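Local coordinates for protein hydrazine synthase subunit alpha (Candidatus Kuenenia stuttgartiensis, PDB 5C2V) that forms, with its partner subunits, the hydrazine synthase complex of anammox bacteria and catalyses the half-reaction condensing hydroxylamine with ammonia to give hydrazine, at residues S57-L61 / K70-N74; Y131-I136 / K393-I397; D645-D649 / D774-G778; W720-E724 / R742-N746. One frame throughout, in Å; residues are numbered along the deposited sequence.

Interaction 1: residues S57-L61 / K70-N74; sequences SRIVL and KVLTN. With BET (trimethyl glycine), chain B.
Leu-61 and Lys-70 form an antiparallel hydrogen-bonded pair: Leu-61 N reaches Lys-70 O at 2.9 Å, and Lys-70 N returns the bond to Leu-61 O at the same 2.9 Å. Farther along, Leu-72 N makes only a weak bond to Ile-59 O (3.4 Å). Ile-59 N is taken instead by a side chain, the hydroxyl of Thr-73, at 2.8 Å from OG1. Threonine suits this place because, with OG1 set between backbone N and carbonyl carbon (chi1 49°), its methyl CG2 is left to lie 3.6 Å from Ile-59 CB.

The apolar contacts fall on two faces of this hairpin. On one, the beta-branched Val-60 and Val-71, a non-hydrogen-bonded pair, meet at 3.7 Å between Val-60 CG1 and Val-71 CG2. On the other, Leu-72 CD1 swings back to lie 3.6 Å from Leu-61 CB.

The charged contact belongs to Arg-58. Its extended chain crosses Val-71 at about a right angle, so that CG2 of the valine lies over one face of the guanidinium, toward its rim. At the edge, in plane, NH1 makes a straight but weak bond of 3.3 Å to OXT of trimethyl glycine, while NE is held by Gln-36. Gly-56, Asn-74, Phe-76 and Ala-77 complete the ligand pocket.

The hairpin of strands 58-63 and 69-71 forms part of a four-stranded propeller sheet with strands 31-37 and 381-387. Its chemistry implies a divided role: main-chain bonds and aliphatic contacts join the strands, while the arginine, with a valine methyl over one face of its guanidinium, turns its N-H edge to the ligand's carboxylate.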
# COMPACT_ATOMS: atom_id res chain seq x y z
N SER D 57 37.90 4.79 11.18
CA SER D 57 37.18 5.36 12.31
C SER D 57 37.83 4.99 13.64
O SER D 57 38.39 3.91 13.80
CB SER D 57 35.73 4.90 12.31
OG SER D 57 35.11 5.24 11.09
N ARG D 58 37.74 5.91 14.60
CA ARG D 58 38.35 5.70 15.91
C ARG D 58 37.33 5.82 17.03
O ARG D 58 36.36 6.57 16.93
CB ARG D 58 39.49 6.69 16.12
CG ARG D 58 39.04 8.14 16.17
CD ARG D 58 40.22 9.09 16.09
NE ARG D 58 39.83 10.46 16.42
CZ ARG D 58 40.64 11.51 16.31
NH1 ARG D 58 41.89 11.35 15.87
NH2 ARG D 58 40.21 12.72 16.63
N ILE D 59 37.54 5.07 18.11
CA ILE D 59 36.71 5.18 19.30
C ILE D 59 37.40 6.06 20.33
O ILE D 59 38.56 5.83 20.66
CB ILE D 59 36.40 3.81 19.91
CG1 ILE D 59 35.71 2.91 18.88
CG2 ILE D 59 35.54 3.95 21.16
CD1 ILE D 59 35.32 1.56 19.42
N VAL D 60 36.69 7.06 20.84
CA VAL D 60 37.30 8.04 21.72
C VAL D 60 36.53 8.25 23.03
O VAL D 60 35.32 8.03 23.11
CB VAL D 60 37.45 9.40 21.02
CG1 VAL D 60 38.43 9.30 19.87
CG2 VAL D 60 36.10 9.90 20.54
N LEU D 61 37.27 8.69 24.05
CA LEU D 61 36.72 9.02 25.35
C LEU D 61 36.79 10.52 25.60
O LEU D 61 37.83 11.15 25.38
CB LEU D 61 37.46 8.26 26.46
CG LEU D 61 37.09 8.57 27.91
CD1 LEU D 61 35.62 8.28 28.16
CD2 LEU D 61 37.97 7.78 28.87
N LYS D 70 40.46 11.78 24.28
CA LYS D 70 41.52 10.79 24.17
C LYS D 70 41.16 9.63 23.23
O LYS D 70 40.04 9.11 23.29
CB LYS D 70 41.89 10.24 25.55
CG LYS D 70 42.96 9.16 25.52
CD LYS D 70 43.26 8.64 26.92
CE LYS D 70 44.30 7.53 26.88
NZ LYS D 70 44.62 7.02 28.24
N VAL D 71 42.10 9.24 22.38
CA VAL D 71 41.90 8.14 21.44
C VAL D 71 42.42 6.82 22.02
O VAL D 71 43.62 6.65 22.22
CB VAL D 71 42.60 8.40 20.10
CG1 VAL D 71 42.44 7.20 19.17
CG2 VAL D 71 42.06 9.66 19.44
N LEU D 72 41.51 5.89 22.28
CA LEU D 72 41.85 4.58 22.84
C LEU D 72 42.30 3.57 21.79
O LEU D 72 43.14 2.71 22.05
CB LEU D 72 40.66 4.02 23.62
CG LEU D 72 40.39 4.59 25.02
CD1 LEU D 72 39.84 6.01 24.95
CD2 LEU D 72 39.45 3.69 25.80
N THR D 73 41.73 3.68 20.59
CA THR D 73 41.83 2.65 19.56
C THR D 73 42.98 2.82 18.57
O THR D 73 43.00 2.16 17.53
CB THR D 73 40.51 2.54 18.77
OG1 THR D 73 40.09 3.84 18.36
CG2 THR D 73 39.44 1.90 19.64
N ASN D 74 43.91 3.71 18.88
CA ASN D 74 45.01 4.06 17.97
C ASN D 74 45.75 2.86 17.36
O ASN D 74 46.39 2.99 16.32
CB ASN D 74 46.03 4.94 18.71
CG ASN D 74 45.98 6.39 18.28
OD1 ASN D 74 45.66 6.70 17.13
ND2 ASN D 74 46.29 7.29 19.20
N BET B . 43.42 6.04 12.98
CA BET B . 44.42 7.17 13.19
C BET B . 43.64 8.51 13.66
O BET B . 43.62 9.41 12.78
OXT BET B . 43.16 8.47 14.81
C1 BET B . 43.99 5.03 12.00
C2 BET B . 42.10 6.56 12.41
C3 BET B . 43.19 5.29 14.28

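Interaction 2: residues Y131-I136 / K393-I397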
# COMPACT_ATOMS: atom_id res chain seq x y z
N TYR D 131 25.73 -9.57 28.14
CA TYR D 131 24.55 -10.16 28.76
C TYR D 131 25.01 -10.98 29.94
O TYR D 131 25.75 -11.95 29.78
CB TYR D 131 23.79 -11.03 27.76
CG TYR D 131 22.51 -11.61 28.32
CD1 TYR D 131 21.43 -10.79 28.63
CD2 TYR D 131 22.38 -12.98 28.52
CE1 TYR D 131 20.26 -11.32 29.13
CE2 TYR D 131 21.21 -13.52 29.02
CZ TYR D 131 20.15 -12.68 29.33
OH TYR D 131 18.98 -13.20 29.83
N ALA D 132 24.57 -10.63 31.14
CA ALA D 132 25.13 -11.28 32.30
C ALA D 132 24.33 -12.52 32.63
O ALA D 132 23.19 -12.45 33.11
CB ALA D 132 25.16 -10.32 33.47
N ALA D 133 24.94 -13.67 32.37
CA ALA D 133 24.29 -14.96 32.50
C ALA D 133 24.98 -15.79 33.57
O ALA D 133 26.10 -16.25 33.38
CB ALA D 133 24.30 -15.70 31.17
N GLY D 134 24.30 -15.97 34.69
CA GLY D 134 24.92 -16.61 35.84
C GLY D 134 25.91 -15.67 36.51
O GLY D 134 26.61 -16.07 37.44
N SER D 135 25.97 -14.44 36.03
CA SER D 135 26.78 -13.40 36.65
C SER D 135 25.91 -12.22 37.04
O SER D 135 25.43 -11.49 36.18
CB SER D 135 27.90 -12.95 35.71
OG SER D 135 28.50 -14.05 35.05
N ILE D 136 25.72 -12.01 38.33
CA ILE D 136 24.96 -10.87 38.81
C ILE D 136 25.87 -10.07 39.73
O ILE D 136 26.15 -8.90 39.47
CB ILE D 136 23.67 -11.30 39.54
CG1 ILE D 136 22.74 -12.01 38.57
CG2 ILE D 136 22.97 -10.09 40.14
CD1 ILE D 136 22.41 -11.22 37.32
N LYS D 393 21.89 -5.01 35.96
CA LYS D 393 21.90 -6.23 35.17
C LYS D 393 20.51 -6.82 35.00
O LYS D 393 19.78 -6.99 35.98
CB LYS D 393 22.83 -7.27 35.80
CG LYS D 393 24.30 -6.92 35.70
CD LYS D 393 25.15 -7.91 36.48
CE LYS D 393 26.62 -7.52 36.46
NZ LYS D 393 27.51 -8.69 36.67
N PRO D 394 20.12 -7.11 33.75
CA PRO D 394 18.85 -7.77 33.46
C PRO D 394 18.86 -9.23 33.87
O PRO D 394 19.93 -9.82 34.03
CB PRO D 394 18.72 -7.63 31.93
CG PRO D 394 19.72 -6.58 31.54
CD PRO D 394 20.83 -6.71 32.53
N ARG D 395 17.67 -9.81 34.03
CA ARG D 395 17.54 -11.21 34.41
C ARG D 395 18.13 -12.12 33.34
O ARG D 395 18.04 -11.83 32.15
CB ARG D 395 16.07 -11.55 34.64
CG ARG D 395 15.35 -10.54 35.52
CD ARG D 395 13.85 -10.58 35.33
NE ARG D 395 13.20 -9.50 36.06
CZ ARG D 395 12.01 -9.60 36.65
NH1 ARG D 395 11.34 -10.74 36.59
NH2 ARG D 395 11.50 -8.56 37.29
N TRP D 396 18.75 -13.22 33.76
CA TRP D 396 19.26 -14.20 32.81
C TRP D 396 18.35 -15.42 32.77
O TRP D 396 18.07 -16.04 33.80
CB TRP D 396 20.70 -14.58 33.12
CG TRP D 396 20.91 -15.36 34.39
CD1 TRP D 396 21.01 -14.86 35.65
CD2 TRP D 396 21.05 -16.78 34.51
NE1 TRP D 396 21.20 -15.88 36.56
CE2 TRP D 396 21.23 -17.07 35.88
CE3 TRP D 396 21.04 -17.84 33.60
CZ2 TRP D 396 21.40 -18.37 36.35
CZ3 TRP D 396 21.20 -19.13 34.07
CH2 TRP D 396 21.38 -19.38 35.44
N ILE D 397 17.88 -15.75 31.57
CA ILE D 397 16.91 -16.83 31.38
C ILE D 397 17.61 -18.17 31.19
O ILE D 397 18.67 -18.25 30.57
CB ILE D 397 16.01 -16.54 30.16
CG1 ILE D 397 15.50 -15.10 30.21
CG2 ILE D 397 14.84 -17.52 30.10
CD1 ILE D 397 14.69 -14.77 31.45
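This is a buried loop-to-loop contact at the six-bladed beta-propeller: residues 131-136, where the chain leaves strand 124-131, pack against residues 393-397, where the chain has left the last propeller strand, 381-387. The hydrazine synthase gamma subunit covers part of it, with Pro-23 of that subunit against Trp-396 and Arg-20 of that subunit against Ile-136.

Trp-396 fills the middle. Its CB lies 3.7 Å from Ala-133 CA, and with CG between backbone N and carbonyl carbon (chi1 68°) the indole lies flat along the main chain at Gly-134. Gly-134 N sits over one face, and Gly-134 CA makes a CH-pi contact 3.9 Å from the centroid of the five-membered ring, 19° off its normal. Glycine suits the turn through its positive phi of 74°. Ile-136 adds its CD1 4.2 Å from Trp-396 CD1.

Two polar side chains pin the ends. At one, Tyr-131 OH accepts from Ile-397 N at 3.3 Å and also bonds to Gly-237 O, so the hydroxyl links three parts of the chain. At the other, the long aliphatic chain of Lys-393 runs extended past Ala-132, CD lying 3.9 Å from Ala-132 CB; its ammonium also makes a cation-pi contact with Trp-86. Lys-393 NZ donates a hydrogen bond of 3.1 Å to Ile-136 O, from above the carbonyl plane rather than along a lone pair.

Interaction 3: residues D645-D649 / D774-G778. With CA (calcium ion), chain Z.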
# COMPACT_ATOMS: atom_id res chain seq x y z
N ASP D 645 13.40 -29.00 -8.96
CA ASP D 645 14.17 -28.17 -9.89
C ASP D 645 13.51 -28.19 -11.27
O ASP D 645 13.18 -29.26 -11.78
CB ASP D 645 15.61 -28.66 -9.97
CG ASP D 645 16.50 -27.71 -10.75
OD1 ASP D 645 16.58 -27.85 -11.99
OD2 ASP D 645 17.13 -26.83 -10.13
N PHE D 646 13.32 -27.02 -11.86
CA PHE D 646 12.59 -26.90 -13.12
C PHE D 646 13.26 -27.64 -14.27
O PHE D 646 12.59 -28.23 -15.11
CB PHE D 646 12.42 -25.42 -13.49
CG PHE D 646 11.58 -25.21 -14.72
CD1 PHE D 646 10.20 -25.21 -14.63
CD2 PHE D 646 12.17 -25.00 -15.95
CE1 PHE D 646 9.42 -25.01 -15.76
CE2 PHE D 646 11.39 -24.80 -17.08
CZ PHE D 646 10.02 -24.81 -16.98
N ARG D 647 14.59 -27.61 -14.30
CA ARG D 647 15.34 -28.24 -15.38
C ARG D 647 15.34 -29.76 -15.27
O ARG D 647 15.19 -30.46 -16.26
CB ARG D 647 16.78 -27.72 -15.38
CG ARG D 647 16.88 -26.20 -15.34
CD ARG D 647 18.20 -25.76 -14.75
NE ARG D 647 18.34 -26.17 -13.35
CZ ARG D 647 19.42 -25.96 -12.62
NH1 ARG D 647 20.48 -25.35 -13.14
NH2 ARG D 647 19.46 -26.37 -11.35
N ARG D 648 15.51 -30.25 -14.04
CA ARG D 648 15.60 -31.69 -13.79
C ARG D 648 14.23 -32.37 -13.74
O ARG D 648 14.08 -33.51 -14.18
CB ARG D 648 16.34 -31.94 -12.48
CG ARG D 648 16.65 -33.40 -12.21
CD ARG D 648 16.34 -33.75 -10.76
NE ARG D 648 16.99 -32.85 -9.82
CZ ARG D 648 16.63 -32.71 -8.55
NH1 ARG D 648 15.62 -33.42 -8.06
NH2 ARG D 648 17.28 -31.87 -7.76
N ASP D 649 13.24 -31.67 -13.21
CA ASP D 649 11.95 -32.28 -12.90
C ASP D 649 10.83 -31.87 -13.86
O ASP D 649 10.26 -32.71 -14.56
CB ASP D 649 11.55 -31.95 -11.46
CG ASP D 649 12.56 -32.46 -10.44
OD1 ASP D 649 13.10 -33.57 -10.65
OD2 ASP D 649 12.81 -31.76 -9.44
N ASP D 774 26.08 -25.88 -11.08
CA ASP D 774 25.89 -27.31 -11.31
C ASP D 774 25.95 -27.65 -12.80
O ASP D 774 26.24 -26.79 -13.63
CB ASP D 774 24.56 -27.78 -10.72
CG ASP D 774 23.41 -26.86 -11.07
OD1 ASP D 774 22.90 -26.93 -12.21
OD2 ASP D 774 23.00 -26.07 -10.19
N PHE D 775 25.67 -28.91 -13.12
CA PHE D 775 25.80 -29.40 -14.49
C PHE D 775 24.56 -29.12 -15.34
O PHE D 775 24.59 -29.29 -16.56
CB PHE D 775 26.09 -30.90 -14.48
CG PHE D 775 27.43 -31.26 -13.91
CD1 PHE D 775 28.47 -30.34 -13.92
CD2 PHE D 775 27.66 -32.51 -13.36
CE1 PHE D 775 29.71 -30.67 -13.39
CE2 PHE D 775 28.89 -32.84 -12.84
CZ PHE D 775 29.92 -31.92 -12.85
N TYR D 776 23.48 -28.69 -14.69
CA TYR D 776 22.24 -28.40 -15.41
C TYR D 776 22.31 -27.03 -16.10
O TYR D 776 22.96 -26.12 -15.60
CB TYR D 776 21.05 -28.46 -14.44
CG TYR D 776 20.75 -29.86 -13.96
CD1 TYR D 776 20.03 -30.75 -14.75
CD2 TYR D 776 21.19 -30.30 -12.71
CE1 TYR D 776 19.76 -32.03 -14.31
CE2 TYR D 776 20.91 -31.58 -12.27
CZ TYR D 776 20.20 -32.44 -13.07
OH TYR D 776 19.92 -33.72 -12.63
N PRO D 777 21.63 -26.90 -17.25
CA PRO D 777 21.66 -25.70 -18.09
C PRO D 777 21.36 -24.40 -17.34
O PRO D 777 20.47 -24.38 -16.48
CB PRO D 777 20.56 -25.97 -19.12
CG PRO D 777 20.55 -27.45 -19.25
CD PRO D 777 20.84 -27.98 -17.87
N GLY D 778 22.10 -23.35 -17.65
CA GLY D 778 21.93 -22.07 -17.00
C GLY D 778 22.87 -20.99 -17.51
O GLY D 778 23.61 -21.20 -18.46
CA CA Z . 22.65 -24.07 -9.11
O HOH W 1 23.35 -23.14 -11.22
O HOH W 2 22.33 -21.89 -8.19
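Arg-647 and Arg-648, in the first turn of helix 646-657, meet residues 774-778, and Asp-645 prepares the ground for them. As N-cap, Asp-645 accepts weak bonds through OD1 from the backbone N of Arg-647 and of Arg-648. The same carboxylate is gripped side-on by the Arg-647 guanidinium, with NE 2.8 Å from Asp-645 OD1 and NH2 2.7 Å from Asp-645 OD2. An aspartate is well placed here, short enough to cap and still able to fix an arginine.

A bend at chi3 (-64°) turns the Arg-647 guanidinium so that NE and NH2 face Asp-645 and NH1 faces Asp-774. Its NH1 forms a salt bridge with Asp-774 OD1 at 3.0 Å, though the hydrogen bond is weak in angle and the two flat groups stand 74° apart. NH1 also forms a salt bridge with Asp-768, another calcium ligand. A weak bond of 3.5 Å runs from Arg-647 NH1 to Pro-777 O at the guanidinium edge. Tyr-776 CB lies over one face of the group, and Trp-767 adds a cation-pi contact.

Arg-648 offers its aliphatic part, CG lying 3.3 Å from Tyr-776 OH. Asp-649 OD2 reaches back to accept from Asp-645 N at 2.9 Å.

Asp-774 carries the chemistry onward. OD1 also accepts from Tyr-776 N in an Asx turn, while OD2 binds calcium at 2.3 Å; two waters, Asp-768, Ile-770 and Gly-772 complete that site. One carboxylate thus ties the metal loop to the start of a helix in the cytochrome c domain, and calcium and arginine together would be expected to keep Asp-774 ionised.

Interaction 4: residues W720-E724 / R742-N746; sequences WRLYE and RLLHN. With HEC (heme c), chain C.
Glu-724 OE1 is held by two donors: His-745 N comes in at 2.7 Å on the anti side, 22° out of the carboxylate plane, and Arg-721 NH2 bonds to the syn lone pair at 3.3 Å. Glu-724 is the C-prime residue of the Schellman motif that ends helix 717-722, in the C-terminal cytochrome c domain with its bis-histidine-coordinated heme; its positive phi (47°) marks the end of the helix, and its side chain points to residues 742-746. With a bend at chi2 (-69°), the carboxylate faces His-745 N. Its other oxygen, OE2, is paired with Arg-742 NH2 in a salt bridge, though the modelled distance is too short to be reliable.

Arg-721, on the last turn of the helix, suits its place because one guanidinium can serve two acids. Bent at chi2 and chi3, it gives NH1 and NH2 to the same heme propionate oxygen, with NH1 2.6 Å and NH2 2.8 Å from O1D, while its edge also faces Glu-724. Leu-743 N adds a weak bond to O2D of that propionate. Arg-721 thus joins Glu-724 to the propionate.

Carbon contacts accompany the charges: Asn-746 CB rests 3.7 Å from Glu-724 CG, and Asn-746 CA makes a CH...O contact of 3.1 Å with Leu-722 O. Leu-722 CD2 packs on the heme methyl CMB.

Second-shell bonds position the iron ligand, which shares the metal with His-662: His-745 ND1 bonds to Leu-743 O at 2.6 Å, which helps fix the ring's rotation, and His-745 NE2 binds the heme iron at 2.1 Å.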
# COMPACT_ATOMS: atom_id res chain seq x y z
N TRP D 720 -5.26 -24.39 -12.31
CA TRP D 720 -6.70 -24.34 -12.56
C TRP D 720 -7.07 -25.17 -13.78
O TRP D 720 -8.08 -25.88 -13.79
CB TRP D 720 -7.17 -22.90 -12.75
CG TRP D 720 -7.46 -22.16 -11.48
CD1 TRP D 720 -6.66 -22.08 -10.38
CD2 TRP D 720 -8.63 -21.39 -11.18
NE1 TRP D 720 -7.26 -21.31 -9.41
CE2 TRP D 720 -8.47 -20.87 -9.88
CE3 TRP D 720 -9.79 -21.08 -11.89
CZ2 TRP D 720 -9.43 -20.07 -9.27
CZ3 TRP D 720 -10.74 -20.28 -11.29
CH2 TRP D 720 -10.56 -19.78 -9.99
N ARG D 721 -6.24 -25.09 -14.82
CA ARG D 721 -6.48 -25.82 -16.06
C ARG D 721 -6.09 -27.29 -15.94
O ARG D 721 -6.77 -28.16 -16.48
CB ARG D 721 -5.74 -25.16 -17.22
CG ARG D 721 -6.28 -23.80 -17.61
CD ARG D 721 -7.79 -23.85 -17.79
NE ARG D 721 -8.20 -24.89 -18.72
CZ ARG D 721 -8.30 -24.72 -20.04
NH1 ARG D 721 -8.01 -23.55 -20.58
NH2 ARG D 721 -8.69 -25.73 -20.81
N LEU D 722 -4.99 -27.55 -15.25
CA LEU D 722 -4.52 -28.92 -15.08
C LEU D 722 -5.51 -29.75 -14.24
O LEU D 722 -5.59 -30.96 -14.40
CB LEU D 722 -3.13 -28.95 -14.44
CG LEU D 722 -1.98 -28.56 -15.36
CD1 LEU D 722 -0.68 -28.44 -14.59
CD2 LEU D 722 -1.84 -29.57 -16.49
N TYR D 723 -6.23 -29.09 -13.34
CA TYR D 723 -7.29 -29.76 -12.60
C TYR D 723 -8.68 -29.51 -13.19
O TYR D 723 -9.66 -30.11 -12.75
CB TYR D 723 -7.27 -29.32 -11.13
CG TYR D 723 -6.12 -29.90 -10.33
CD1 TYR D 723 -4.84 -29.37 -10.43
CD2 TYR D 723 -6.32 -30.97 -9.47
CE1 TYR D 723 -3.79 -29.89 -9.70
CE2 TYR D 723 -5.27 -31.50 -8.74
CZ TYR D 723 -4.01 -30.96 -8.86
OH TYR D 723 -2.97 -31.48 -8.13
N GLU D 724 -8.75 -28.64 -14.20
CA GLU D 724 -10.01 -28.26 -14.85
C GLU D 724 -11.13 -27.92 -13.88
O GLU D 724 -12.25 -28.43 -14.00
CB GLU D 724 -10.47 -29.38 -15.79
CG GLU D 724 -9.59 -29.58 -17.02
CD GLU D 724 -9.66 -28.43 -18.01
OE1 GLU D 724 -8.83 -28.41 -18.95
OE2 GLU D 724 -10.54 -27.56 -17.86
N ARG D 742 -12.55 -25.54 -26.53
CA ARG D 742 -11.91 -25.91 -25.28
C ARG D 742 -11.38 -27.34 -25.34
O ARG D 742 -11.94 -28.19 -26.04
CB ARG D 742 -12.88 -25.76 -24.11
CG ARG D 742 -12.24 -25.96 -22.74
CD ARG D 742 -13.26 -25.86 -21.62
NE ARG D 742 -12.65 -26.16 -20.32
CZ ARG D 742 -13.31 -26.14 -19.17
NH1 ARG D 742 -14.61 -25.84 -19.14
NH2 ARG D 742 -12.68 -26.43 -18.03
N LEU D 743 -10.30 -27.60 -24.62
CA LEU D 743 -9.72 -28.94 -24.54
C LEU D 743 -9.41 -29.28 -23.09
O LEU D 743 -8.71 -28.53 -22.40
CB LEU D 743 -8.45 -29.02 -25.40
CG LEU D 743 -7.89 -30.42 -25.66
CD1 LEU D 743 -8.90 -31.27 -26.41
CD2 LEU D 743 -6.60 -30.31 -26.44
N LEU D 744 -9.93 -30.41 -22.61
CA LEU D 744 -9.74 -30.80 -21.22
C LEU D 744 -8.29 -31.22 -20.97
O LEU D 744 -7.79 -32.15 -21.61
CB LEU D 744 -10.70 -31.93 -20.85
CG LEU D 744 -12.18 -31.57 -20.85
CD1 LEU D 744 -13.03 -32.79 -20.50
CD2 LEU D 744 -12.46 -30.43 -19.89
N HIS D 745 -7.64 -30.54 -20.04
CA HIS D 745 -6.23 -30.77 -19.75
C HIS D 745 -5.97 -31.64 -18.52
O HIS D 745 -4.82 -31.88 -18.16
CB HIS D 745 -5.51 -29.43 -19.58
CG HIS D 745 -5.21 -28.74 -20.87
ND1 HIS D 745 -6.19 -28.47 -21.81
CD2 HIS D 745 -4.05 -28.28 -21.39
CE1 HIS D 745 -5.64 -27.87 -22.85
NE2 HIS D 745 -4.34 -27.74 -22.62
N ASN D 746 -7.03 -32.11 -17.86
CA ASN D 746 -6.86 -32.78 -16.58
C ASN D 746 -6.31 -34.21 -16.68
O ASN D 746 -5.74 -34.73 -15.72
CB ASN D 746 -8.19 -32.80 -15.81
CG ASN D 746 -9.28 -33.55 -16.53
OD1 ASN D 746 -9.26 -33.67 -17.76
ND2 ASN D 746 -10.24 -34.07 -15.78
FE HEC C . -2.66 -26.98 -23.60
CHA HEC C . -4.63 -24.18 -23.79
CHB HEC C . -1.23 -25.79 -20.71
CHC HEC C . -0.74 -29.85 -23.33
CHD HEC C . -3.86 -28.12 -26.61
NA HEC C . -2.86 -25.29 -22.48
C1A HEC C . -3.79 -24.29 -22.70
C2A HEC C . -3.73 -23.37 -21.58
C3A HEC C . -2.80 -23.81 -20.73
C4A HEC C . -2.22 -25.03 -21.28
CMA HEC C . -2.40 -23.14 -19.40
CAA HEC C . -4.60 -22.11 -21.40
CBA HEC C . -3.92 -20.92 -22.07
CGA HEC C . -4.70 -19.66 -21.76
O1A HEC C . -4.09 -18.56 -21.79
O2A HEC C . -5.92 -19.76 -21.48
NB HEC C . -1.20 -27.66 -22.30
C1B HEC C . -0.86 -27.06 -21.11
C2B HEC C . -0.04 -27.99 -20.36
C3B HEC C . 0.10 -29.10 -21.08
C4B HEC C . -0.63 -28.92 -22.31
CMB HEC C . 0.58 -27.71 -18.97
CAB HEC C . 0.89 -30.38 -20.70
CBB HEC C . 0.14 -31.14 -19.59
NC HEC C . -2.36 -28.67 -24.75
C1C HEC C . -1.52 -29.73 -24.45
C2C HEC C . -1.69 -30.74 -25.47
C3C HEC C . -2.46 -30.21 -26.44
C4C HEC C . -2.95 -28.93 -25.96
CMC HEC C . -0.81 -32.00 -25.59
CAC HEC C . -2.86 -30.89 -27.77
CBC HEC C . -3.73 -32.14 -27.52
ND HEC C . -4.04 -26.24 -25.00
C1D HEC C . -4.39 -26.93 -26.16
C2D HEC C . -5.42 -26.18 -26.83
C3D HEC C . -5.69 -24.95 -25.96
C4D HEC C . -4.77 -25.07 -24.84
CMD HEC C . -6.12 -26.56 -28.16
CAD HEC C . -6.72 -23.84 -26.30
CBD HEC C . -7.48 -23.27 -25.10
CGD HEC C . -8.17 -24.35 -24.30
O1D HEC C . -8.46 -24.11 -23.11
O2D HEC C . -8.42 -25.46 -24.85

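How the interactions relate
Interactions 1 and 2 belong to the propeller region, their nearest atoms about 17 Å apart, whereas interactions 3 and 4 share the C-terminal heme region, with nearest atoms about 11 Å apart. No two contacts share a helix or strand. Along the sequence, both segments of interaction 4 fall between those of interaction 3. Interaction 2 is the buried one, resting mainly on an aromatic face, and it alone has another subunit on it. Interaction 3 lies at the surface and relies on charge; interactions 1 and 4 are partly buried. Only interaction 1 uses strand pairing. Bound groups differ too: a zwitterion at interaction 1, calcium at interaction 3, heme iron and propionate at interaction 4.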